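PDB 4PS2: putative type VI secretion protein from Escherichia coli, which is TssB, represented here by its C-terminal fragment, and probably pairs with TssC to build the contractile sheath of the type VI secretion system. Local coordinates for residues A[31-34]-A[35-39]. Sequence-based numbering, arbitrary orientation.
Sequences AMRS and LLRDL
Met32 and Leu36 sit one helical turn apart, and their torsions bring the side chains together: CG of Met32 stands anti to the backbone N (chi1 -169°), whereas CG of Leu36 lies beside its own (chi1 -74°). A bend at chi2 of Met32 then carries the thioether forward, and its terminal methyl CE ends 4.0 Å from Leu36 CG and 4.0 Å from Leu36 CD1. The two side chains pass at a slant, a methyl resting against the isopropyl end of the leucine. Beneath it, Leu36 N donates to Met32 O at 2.9 Å, a nearly straight bond (165° at the hydrogen). Three more i to i+4 hydrogen bonds continue the alpha-helical pattern, from Leu35 N to Ala31 O (3.0 Å), Arg37 N to Arg33 O (3.0 Å) and Asp38 N to Ser34 O (2.9 Å). With an alanine in place of Leu36, the isopropyl group under the Met32 methyl is gone, which would probably leave a gap beside Met32 and Leu73. On another face, Arg33 and Arg37 run side by side in the same direction, Arg33 CG lying 4.1 Å from Arg37 CD. Their guanidinium planes are almost perpendicular and Arg33 NE is 6.9 Å from Arg37 NE, so the like charges do not touch; NH1 of Arg33 hydrogen-bonds to Glu1 O and Ser3 O. Ser34 OG hydrogen-bonds to Leu30 O, one turn earlier. All of this lies within helix 16-40 of the helical bundle. Helix 46-57 packs against it, with Leu53 meeting Met32 while Phe49 and Glu52 meet Leu35; beyond helix 64-71, Leu73 and Val74 of the C-terminal segment touch Leu36 and Met32 respectively.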
loop_
_atom_site.group_PDB
_atom_site.type_symbol
_atom_site.label_atom_id
_atom_site.label_comp_id
_atom_site.label_asym_id
_atom_site.label_seq_id
_atom_site.Cartn_x
_atom_site.Cartn_y
_atom_site.Cartn_z
ATOM N N ALA A 31 -3.136 -1.342 -3.024
ATOM C CA ALA A 31 -2.288 -2.198 -3.878
ATOM C C ALA A 31 -1.601 -3.317 -3.059
ATOM O O ALA A 31 -1.457 -4.451 -3.532
ATOM C CB ALA A 31 -1.253 -1.357 -4.603
ATOM N N MET A 32 -1.206 -2.993 -1.814
ATOM C CA MET A 32 -0.560 -3.937 -0.929
ATOM C C MET A 32 -1.560 -5.019 -0.490
ATOM O O MET A 32 -1.211 -6.202 -0.463
ATOM C CB MET A 32 0.011 -3.181 0.291
ATOM C CG MET A 32 0.907 -4.001 1.133
ATOM S SD MET A 32 2.466 -4.434 0.314
ATOM C CE MET A 32 2.913 -5.813 1.351
ATOM N N ARG A 33 -2.809 -4.602 -0.155
ATOM C CA ARG A 33 -3.860 -5.522 0.266
ATOM C C ARG A 33 -4.148 -6.526 -0.851
ATOM O O ARG A 33 -4.244 -7.712 -0.574
ATOM C CB ARG A 33 -5.125 -4.749 0.631
ATOM C CG ARG A 33 -6.278 -5.658 1.045
ATOM C CD ARG A 33 -7.573 -4.965 0.822
ATOM N NE ARG A 33 -7.718 -3.838 1.737
ATOM C CZ ARG A 33 -8.716 -2.972 1.675
ATOM N NH1 ARG A 33 -9.657 -3.103 0.750
ATOM N NH2 ARG A 33 -8.798 -1.984 2.551
ATOM N N SER A 34 -4.252 -6.056 -2.105
ATOM C CA SER A 34 -4.506 -6.908 -3.279
ATOM C C SER A 34 -3.360 -7.880 -3.534
ATOM O O SER A 34 -3.589 -9.056 -3.831
ATOM C CB SER A 34 -4.763 -6.052 -4.520
ATOM O OG SER A 34 -5.858 -5.171 -4.315
ATOM N N LEU A 35 -2.125 -7.388 -3.421
ATOM C CA LEU A 35 -0.937 -8.183 -3.632
ATOM C C LEU A 35 -0.820 -9.291 -2.573
ATOM O O LEU A 35 -0.522 -10.432 -2.933
ATOM C CB LEU A 35 0.314 -7.292 -3.656
ATOM C CG LEU A 35 1.597 -8.030 -3.940
ATOM C CD1 LEU A 35 1.633 -8.579 -5.380
ATOM C CD2 LEU A 35 2.791 -7.210 -3.568
ATOM N N LEU A 36 -1.061 -8.965 -1.284
ATOM C CA LEU A 36 -1.020 -9.972 -0.209
ATOM C C LEU A 36 -2.129 -11.010 -0.394
ATOM O O LEU A 36 -1.908 -12.185 -0.123
ATOM C CB LEU A 36 -1.153 -9.323 1.171
ATOM C CG LEU A 36 0.071 -8.565 1.701
ATOM C CD1 LEU A 36 -0.338 -7.657 2.874
ATOM C CD2 LEU A 36 1.166 -9.537 2.159
ATOM N N ARG A 37 -3.313 -10.593 -0.866
ATOM C CA ARG A 37 -4.409 -11.532 -1.101
ATOM C C ARG A 37 -4.034 -12.480 -2.239
ATOM O O ARG A 37 -4.296 -13.678 -2.139
ATOM C CB ARG A 37 -5.724 -10.795 -1.386
ATOM C CG ARG A 37 -6.247 -10.058 -0.141
ATOM C CD ARG A 37 -7.546 -9.291 -0.361
ATOM N NE ARG A 37 -8.653 -10.219 -0.581
ATOM C CZ ARG A 37 -9.306 -10.870 0.379
ATOM N NH1 ARG A 37 -9.008 -10.656 1.660
ATOM N NH2 ARG A 37 -10.266 -11.724 0.072
ATOM N N ASP A 38 -3.390 -11.949 -3.302
ATOM C CA ASP A 38 -2.912 -12.731 -4.457
ATOM C C ASP A 38 -1.906 -13.770 -3.986
ATOM O O ASP A 38 -2.053 -14.952 -4.301
ATOM C CB ASP A 38 -2.271 -11.807 -5.523
ATOM C CG ASP A 38 -3.260 -10.933 -6.281
ATOM O OD1 ASP A 38 -4.464 -11.270 -6.299
ATOM O OD2 ASP A 38 -2.832 -9.891 -6.835
ATOM N N LEU A 39 -0.918 -13.343 -3.189
ATOM C CA LEU A 39 0.091 -14.234 -2.625
ATOM C C LEU A 39 -0.559 -15.325 -1.750
ATOM O O LEU A 39 -0.259 -16.512 -1.932
ATOM C CB LEU A 39 1.097 -13.449 -1.782
ATOM C CG LEU A 39 2.207 -14.296 -1.132
ATOM C CD1 LEU A 39 3.263 -14.705 -2.153
ATOM C CD2 LEU A 39 2.860 -13.551 0.021
#